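Local coordinates for pyocin S5 (Pseudomonas aeruginosa PAO1, PDB 6THK), which kills susceptible bacteria as a bacteriocin whose pore-forming domain probably depolarises the cytoplasmic membrane, at residues N357-A362 against I483-L488; P437-I442 against M476-A481; T444-A447 against W453-G456. The protein carries 1 engineered substitution. All blocks are in the same frame, centred on the assembly; numbering follows the deposited sequence.

Contacts 2 and 3 lie in the buried interior of the pore-forming domain, whereas contact 1 sits at its partly exposed side. Contacts 2 and 3 both use helix 436-446, whose first turn meets the C-terminal part of helix 468-481 and whose last turn meets helix 451-464, almost wholly through apolar atoms. Contact 1 is only partly buried and its chemistry is polar, built on an arginine, a water and a zinc ligand where two loops lead into helices 361-378 and 485-498. It adjoins both of the others: Arg359 makes a weak hydrogen bond to Ala481 of contact 2, and Ile358 packs against Ala446 and Leu454 of contact 3.

Contact 1: residues N357-A362 against I483-L488; sequences NIRSSA and IDEDLL. With ZN (zinc ion), chain H.
The loop backbone of 357-360, which runs into helix 361-378, comes near that of Ile483 and Asp484, which runs into helix 485-498, and no direct hydrogen bond joins the two segments; a water bridges them instead, donating to Asn357 O at 2.6 Å and to Ile483 O at 3.0 Å. Arg359 reaches across beside this bridge, and its aliphatic part meets the same carbonyl, with Arg359 CD 3.2 Å from Ile483 O. Beyond it the chain bends at chi3 (77°), which carries the guanidinium past the peptide toward the first turn of helix 485-498, where Arg359 NH1 comes within 4.1 Å of Glu485 N. The two charged ends stop short of a salt bridge, Arg359 NH2 lying 4.4 Å from Glu485 OE1, and Ser367 OG hydrogen-bonds to both of these atoms. Here the pore-forming domain of the colicin family brings the loop before helix 361-378 against the start of helix 485-498, and a metal site lies beside the junction. Glu485 starts with CG anti to its backbone N (chi1 -170°) and bends at chi2, placing Glu485 OE2 2.2 Å from the zinc ion, whose other protein ligands are His371 and Glu489. The carboxylate is thus held at both oxygens, one by metal and one by the serine, so Ser367 acts as a second-shell residue that helps fix its rotation. The nearby guanidinium would be expected to favour the negative charge there. Arg359 is tethered further by a weak hydrogen bond from NH1 to Ala481 O, while Ser360 caps helix 361-378 through Glu363 N.

Contact 2: residues P437-I442 against M476-A481; sequences PFFVKI and MAVTGA
Phe438 and Phe439 of helix 436-446 pack on Val478 and Ala481 at the end of what is probably the hydrophobic hairpin characteristic of pore-forming colicins. Helix 468-481 follows helix 451-464, probably as the second arm of the apolar pair, much of it predicted to be transmembrane, and helix 436-446 lies across its C-terminal end. The short segments cross at -60° with their axes 11.3 Å apart, a wide spacing bridged by the two phenyl rings. Phe439 has CG beside its backbone N and anti to the carbonyl carbon (chi1 -69°); although its first bond does not aim at the other helix, the far end of the ring approaches it. There the ring edge meets a backbone oxygen, with Phe439 CE1 3.5 Å from Val478 O and the oxygen near the ring plane, so that a polar atom faces the slightly positive rim of the ring. The CE1-CZ side of the ring also lies obliquely against a methyl group, Phe439 CZ being 4.1 Å from Ala481 CB. Phe438 turns the other way, its CG anti to the backbone N (chi1 177°), and approaches Val478 from the opposite direction, but so closely in the model that the detail is doubtful. All four residues are buried. Phe438 also packs edge-to-face with Phe426 of helix 419-431 and with Trp435, whereas Phe439 makes its own edge-to-face pair with Phe368 of helix 361-378, so helices 419-431 and 361-378 flank the crossing through aromatic pairs.

Contact 3: residues T444-A447 against W453-G456; sequences TLAA and WLVG
Ala446 and Trp453 form the tight centre of this contact, where the end of helix 436-446 meets helix 451-464 after a short connection. The methyl group of the alanine points at the other helix and touches the rim of the indole's six-membered ring, Ala446 CB standing 3.4 Å from Trp453 CZ3 and 3.7 Å from Trp453 CE3. Trp453 reaches this position with CG anti to its backbone N (chi1 -173°), which extends the ring outward, benzo edge first. The Leu445 and Trp453 side chains cross at about a right angle, with Leu445 CD2 at the ring edge, 4.0 Å from Trp453 CH2. Packing slackens from there: Leu454 CD2 comes no closer than 4.5 Å to Ala446 CB, and Leu445 remains partly exposed. Thr444 and Ala447, which flank the touching pair in sequence, are solvent-exposed. Leu403 and Ser407 of helix 396-409 pack on the buried tryptophan as well, so it joins three helices of the pore-forming domain. With only carbon atoms in touch and no hydrogen bond between the segments, the contact depends on shape fit and apolar burial.

Contact 1: residues N357-A362 against I483-L488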
loop_
_atom_site.group_PDB
_atom_site.type_symbol
_atom_site.label_atom_id
_atom_site.label_comp_id
_atom_site.label_asym_id
_atom_site.label_seq_id
_atom_site.Cartn_x
_atom_site.Cartn_y
_atom_site.Cartn_z
ATOM N N ASN A 357 25.686 -19.932 44.185
ATOM C CA ASN A 357 24.490 -19.395 44.838
ATOM C C ASN A 357 24.848 -19.081 46.301
ATOM O O ASN A 357 25.920 -19.471 46.777
ATOM C CB ASN A 357 23.325 -20.396 44.797
ATOM C CG ASN A 357 22.776 -20.671 43.428
ATOM O OD1 ASN A 357 22.160 -19.811 42.787
ATOM N ND2 ASN A 357 22.952 -21.905 42.984
ATOM N N ILE A 358 23.956 -18.379 47.009
ATOM C CA ILE A 358 24.147 -18.017 48.409
ATOM C C ILE A 358 23.958 -19.264 49.279
ATOM O O ILE A 358 23.055 -20.060 49.017
ATOM C CB ILE A 358 23.152 -16.885 48.733
ATOM C CG1 ILE A 358 23.586 -15.606 48.012
ATOM C CG2 ILE A 358 22.951 -16.662 50.242
ATOM C CD1 ILE A 358 22.491 -14.735 47.520
ATOM N N ARG A 359 24.815 -19.447 50.291
ATOM C CA ARG A 359 24.709 -20.585 51.206
ATOM C C ARG A 359 23.538 -20.388 52.188
ATOM O O ARG A 359 22.803 -19.396 52.113
ATOM C CB ARG A 359 26.020 -20.799 51.976
ATOM C CG ARG A 359 27.225 -21.087 51.089
ATOM C CD ARG A 359 28.521 -21.001 51.861
ATOM N NE ARG A 359 28.748 -22.184 52.695
ATOM C CZ ARG A 359 29.658 -22.254 53.660
ATOM N NH1 ARG A 359 30.427 -21.208 53.935
ATOM N NH2 ARG A 359 29.795 -23.366 54.370
ATOM N N SER A 360 23.339 -21.355 53.084
ATOM C CA SER A 360 22.291 -21.254 54.083
ATOM C C SER A 360 22.906 -20.548 55.292
ATOM O O SER A 360 24.131 -20.558 55.436
ATOM C CB SER A 360 21.794 -22.644 54.465
ATOM O OG SER A 360 22.858 -23.411 55.001
ATOM N N SER A 361 22.073 -19.943 56.154
ATOM C CA SER A 361 22.535 -19.261 57.367
ATOM C C SER A 361 23.271 -20.243 58.275
ATOM O O SER A 361 24.326 -19.894 58.774
ATOM C CB SER A 361 21.376 -18.601 58.105
ATOM O OG SER A 361 20.533 -19.562 58.721
ATOM N N ALA A 362 22.771 -21.495 58.397
ATOM C CA ALA A 362 23.386 -22.577 59.180
ATOM C C ALA A 362 24.825 -22.875 58.720
ATOM O O ALA A 362 25.730 -22.932 59.556
ATOM C CB ALA A 362 22.533 -23.835 59.088
ATOM N N ILE A 483 29.310 -17.446 50.814
ATOM C CA ILE A 483 29.657 -17.916 49.475
ATOM C C ILE A 483 30.488 -19.199 49.497
ATOM O O ILE A 483 30.003 -20.253 49.082
ATOM C CB ILE A 483 30.340 -16.785 48.654
ATOM C CG1 ILE A 483 29.462 -15.515 48.613
ATOM C CG2 ILE A 483 30.710 -17.270 47.243
ATOM C CD1 ILE A 483 30.134 -14.243 48.077
ATOM N N ASP A 484 31.729 -19.101 49.987
ATOM C CA ASP A 484 32.696 -20.189 50.006
ATOM C C ASP A 484 33.581 -20.040 51.224
ATOM O O ASP A 484 33.973 -18.919 51.554
ATOM C CB ASP A 484 33.575 -20.083 48.728
ATOM C CG ASP A 484 34.371 -21.313 48.333
ATOM O OD1 ASP A 484 34.187 -22.374 48.972
ATOM O OD2 ASP A 484 35.153 -21.226 47.347
ATOM N N GLU A 485 33.947 -21.177 51.841
ATOM C CA GLU A 485 34.847 -21.271 52.992
ATOM C C GLU A 485 36.224 -20.663 52.709
ATOM O O GLU A 485 36.763 -19.993 53.587
ATOM C CB GLU A 485 35.004 -22.731 53.464
ATOM C CG GLU A 485 35.727 -22.885 54.800
ATOM C CD GLU A 485 34.916 -23.220 56.039
ATOM O OE1 GLU A 485 33.885 -23.922 55.921
ATOM O OE2 GLU A 485 35.361 -22.843 57.145
ATOM N N ASP A 486 36.797 -20.898 51.500
ATOM C CA ASP A 486 38.114 -20.365 51.123
ATOM C C ASP A 486 38.077 -18.855 50.917
ATOM O O ASP A 486 39.086 -18.195 51.159
ATOM C CB ASP A 486 38.762 -21.111 49.932
ATOM C CG ASP A 486 37.965 -21.183 48.645
ATOM O OD1 ASP A 486 37.814 -20.137 47.981
ATOM O OD2 ASP A 486 37.563 -22.308 48.256
ATOM N N LEU A 487 36.901 -18.299 50.563
ATOM C CA LEU A 487 36.738 -16.850 50.434
ATOM C C LEU A 487 36.671 -16.192 51.813
ATOM O O LEU A 487 37.190 -15.088 51.981
ATOM C CB LEU A 487 35.537 -16.458 49.569
ATOM C CG LEU A 487 35.677 -16.689 48.071
ATOM C CD1 LEU A 487 34.395 -16.340 47.367
ATOM C CD2 LEU A 487 36.824 -15.881 47.487
ATOM N N LEU A 488 36.086 -16.899 52.809
ATOM C CA LEU A 488 36.015 -16.465 54.207
ATOM C C LEU A 488 37.425 -16.431 54.799
ATOM O O LEU A 488 37.795 -15.401 55.363
ATOM C CB LEU A 488 35.106 -17.385 55.041
ATOM C CG LEU A 488 35.204 -17.236 56.571
ATOM C CD1 LEU A 488 34.773 -15.844 57.034
ATOM C CD2 LEU A 488 34.393 -18.293 57.275
HETATM ZN ZN ZN H . 37.391 -22.083 57.708
HETATM O O HOH W 1 27.781 -21.252 47.321
#

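Contact 2: residues P437-I442 against M476-A481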
loop_
_atom_site.group_PDB
_atom_site.type_symbol
_atom_site.label_atom_id
_atom_site.label_comp_id
_atom_site.label_asym_id
_atom_site.label_seq_id
_atom_site.Cartn_x
_atom_site.Cartn_y
_atom_site.Cartn_z
ATOM N N PRO A 437 22.101 -13.526 63.758
ATOM C CA PRO A 437 20.941 -12.794 63.203
ATOM C C PRO A 437 21.250 -12.031 61.911
ATOM O O PRO A 437 20.332 -11.535 61.266
ATOM C CB PRO A 437 20.534 -11.848 64.346
ATOM C CG PRO A 437 21.224 -12.394 65.570
ATOM C CD PRO A 437 22.507 -12.928 65.045
ATOM N N PHE A 438 22.526 -11.799 61.623
ATOM C CA PHE A 438 22.877 -11.197 60.343
ATOM C C PHE A 438 22.726 -12.168 59.181
ATOM O O PHE A 438 22.176 -11.841 58.143
ATOM C CB PHE A 438 24.290 -10.639 60.319
ATOM C CG PHE A 438 24.667 -10.081 58.986
ATOM C CD1 PHE A 438 24.221 -8.841 58.600
ATOM C CD2 PHE A 438 25.423 -10.817 58.104
ATOM C CE1 PHE A 438 24.548 -8.328 57.364
ATOM C CE2 PHE A 438 25.753 -10.316 56.870
ATOM C CZ PHE A 438 25.314 -9.068 56.498
ATOM N N PHE A 439 23.288 -13.357 59.365
ATOM C CA PHE A 439 23.263 -14.396 58.348
ATOM C C PHE A 439 21.836 -14.810 58.057
ATOM O O PHE A 439 21.471 -15.051 56.913
ATOM C CB PHE A 439 24.118 -15.592 58.763
ATOM C CG PHE A 439 25.589 -15.303 58.767
ATOM C CD1 PHE A 439 26.202 -14.770 57.654
ATOM C CD2 PHE A 439 26.351 -15.542 59.887
ATOM C CE1 PHE A 439 27.550 -14.494 57.654
ATOM C CE2 PHE A 439 27.699 -15.267 59.895
ATOM C CZ PHE A 439 28.300 -14.743 58.777
ATOM N N VAL A 440 21.024 -14.886 59.103
ATOM C CA VAL A 440 19.628 -15.238 58.941
ATOM C C VAL A 440 18.931 -14.177 58.102
ATOM O O VAL A 440 18.128 -14.496 57.239
ATOM C CB VAL A 440 18.914 -15.348 60.294
ATOM C CG1 VAL A 440 17.415 -15.236 60.102
ATOM C CG2 VAL A 440 19.267 -16.654 60.972
ATOM N N LYS A 441 19.230 -12.911 58.363
ATOM C CA LYS A 441 18.631 -11.836 57.598
ATOM C C LYS A 441 19.040 -11.892 56.129
ATOM O O LYS A 441 18.208 -11.712 55.255
ATOM C CB LYS A 441 18.994 -10.485 58.214
ATOM C CG LYS A 441 18.930 -9.314 57.253
ATOM C CD LYS A 441 17.655 -8.517 57.438
ATOM C CE LYS A 441 16.966 -8.281 56.111
ATOM N NZ LYS A 441 16.242 -6.986 56.083
ATOM N N ILE A 442 20.319 -12.132 55.848
ATOM C CA ILE A 442 20.748 -12.216 54.454
ATOM C C ILE A 442 20.157 -13.423 53.739
ATOM O O ILE A 442 19.718 -13.317 52.606
ATOM C CB ILE A 442 22.278 -12.135 54.238
ATOM C CG1 ILE A 442 23.049 -12.668 55.430
ATOM C CG2 ILE A 442 22.704 -10.708 53.957
ATOM C CD1 ILE A 442 24.541 -12.503 55.269
ATOM N N MET A 476 33.586 -7.962 53.499
ATOM C CA MET A 476 33.999 -9.027 52.580
ATOM C C MET A 476 34.104 -10.352 53.277
ATOM O O MET A 476 33.725 -11.350 52.685
ATOM C CB MET A 476 35.310 -8.699 51.885
ATOM C CG MET A 476 35.202 -7.531 50.971
ATOM S SD MET A 476 36.573 -7.474 49.815
ATOM C CE MET A 476 37.939 -6.940 50.891
ATOM N N ALA A 477 34.556 -10.364 54.547
ATOM C CA ALA A 477 34.662 -11.595 55.336
ATOM C C ALA A 477 33.282 -12.220 55.598
ATOM O O ALA A 477 33.070 -13.410 55.359
ATOM C CB ALA A 477 35.391 -11.319 56.638
ATOM N N VAL A 478 32.350 -11.369 55.985
ATOM C CA VAL A 478 30.973 -11.732 56.259
ATOM C C VAL A 478 30.249 -12.224 54.983
ATOM O O VAL A 478 29.558 -13.232 55.013
ATOM C CB VAL A 478 30.283 -10.536 56.933
ATOM C CG1 VAL A 478 28.853 -10.396 56.499
ATOM C CG2 VAL A 478 30.408 -10.627 58.440
ATOM N N THR A 479 30.420 -11.496 53.882
ATOM C CA THR A 479 29.892 -11.846 52.540
ATOM C C THR A 479 30.496 -13.196 52.082
ATOM O O THR A 479 29.772 -14.038 51.567
ATOM C CB THR A 479 30.237 -10.725 51.547
ATOM O OG1 THR A 479 29.641 -9.520 52.008
ATOM C CG2 THR A 479 29.794 -11.009 50.126
ATOM N N GLY A 480 31.813 -13.365 52.278
ATOM C CA GLY A 480 32.567 -14.564 51.922
ATOM C C GLY A 480 32.087 -15.825 52.622
ATOM O O GLY A 480 32.048 -16.883 51.999
ATOM N N ALA A 481 31.708 -15.731 53.915
ATOM C CA ALA A 481 31.146 -16.857 54.698
ATOM C C ALA A 481 29.822 -17.362 54.076
ATOM O O ALA A 481 29.428 -18.512 54.269
ATOM C CB ALA A 481 30.889 -16.415 56.133
#

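Contact 3: residues T444-A447 against W453-G456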
loop_
_atom_site.group_PDB
_atom_site.type_symbol
_atom_site.label_atom_id
_atom_site.label_comp_id
_atom_site.label_asym_id
_atom_site.label_seq_id
_atom_site.Cartn_x
_atom_site.Cartn_y
_atom_site.Cartn_z
ATOM N N THR A 444 17.362 -14.929 54.383
ATOM C CA THR A 444 15.969 -14.634 54.162
ATOM C C THR A 444 15.796 -13.653 53.019
ATOM O O THR A 444 14.975 -13.847 52.136
ATOM C CB THR A 444 15.391 -13.976 55.416
ATOM O OG1 THR A 444 15.242 -14.963 56.437
ATOM C CG2 THR A 444 14.059 -13.335 55.118
ATOM N N LEU A 445 16.607 -12.609 53.029
ATOM C CA LEU A 445 16.538 -11.569 52.012
ATOM C C LEU A 445 16.892 -12.050 50.614
ATOM O O LEU A 445 16.215 -11.736 49.646
ATOM C CB LEU A 445 17.448 -10.411 52.411
ATOM C CG LEU A 445 17.810 -9.395 51.344
ATOM C CD1 LEU A 445 16.779 -8.282 51.325
ATOM C CD2 LEU A 445 19.195 -8.848 51.626
ATOM N N ALA A 446 17.940 -12.853 50.538
ATOM C CA ALA A 446 18.452 -13.382 49.280
ATOM C C ALA A 446 18.462 -14.893 49.059
ATOM O O ALA A 446 19.305 -15.387 48.328
ATOM C CB ALA A 446 19.847 -12.838 49.040
ATOM N N ALA A 447 17.551 -15.632 49.676
ATOM C CA ALA A 447 17.469 -17.076 49.444
ATOM C C ALA A 447 17.248 -17.351 47.943
ATOM O O ALA A 447 16.455 -16.664 47.288
ATOM C CB ALA A 447 16.339 -17.681 50.257
ATOM N N TRP A 453 25.265 -11.264 43.608
ATOM C CA TRP A 453 24.393 -10.205 44.093
ATOM C C TRP A 453 24.851 -9.735 45.479
ATOM O O TRP A 453 24.853 -8.545 45.753
ATOM C CB TRP A 453 22.933 -10.658 44.146
ATOM C CG TRP A 453 22.030 -9.537 44.480
ATOM C CD1 TRP A 453 21.806 -8.428 43.735
ATOM C CD2 TRP A 453 21.253 -9.386 45.665
ATOM N NE1 TRP A 453 20.928 -7.599 44.371
ATOM C CE2 TRP A 453 20.570 -8.167 45.560
ATOM C CE3 TRP A 453 21.058 -10.169 46.800
ATOM C CZ2 TRP A 453 19.715 -7.711 46.545
ATOM C CZ3 TRP A 453 20.212 -9.710 47.773
ATOM C CH2 TRP A 453 19.548 -8.497 47.642
ATOM N N LEU A 454 25.250 -10.671 46.339
ATOM C CA LEU A 454 25.772 -10.357 47.667
ATOM C C LEU A 454 27.052 -9.540 47.541
ATOM O O LEU A 454 27.281 -8.618 48.307
ATOM C CB LEU A 454 26.109 -11.626 48.431
ATOM C CG LEU A 454 25.010 -12.427 49.100
ATOM C CD1 LEU A 454 25.637 -13.431 50.052
ATOM C CD2 LEU A 454 24.050 -11.507 49.830
ATOM N N VAL A 455 27.892 -9.906 46.572
ATOM C CA VAL A 455 29.137 -9.205 46.291
ATOM C C VAL A 455 28.838 -7.778 45.851
ATOM O O VAL A 455 29.546 -6.861 46.216
ATOM C CB VAL A 455 29.997 -9.933 45.248
ATOM C CG1 VAL A 455 31.295 -9.187 45.031
ATOM C CG2 VAL A 455 30.285 -11.353 45.700
ATOM N N GLY A 456 27.781 -7.593 45.065
ATOM C CA GLY A 456 27.361 -6.271 44.642
ATOM C C GLY A 456 26.969 -5.440 45.853
ATOM O O GLY A 456 27.299 -4.268 45.928
#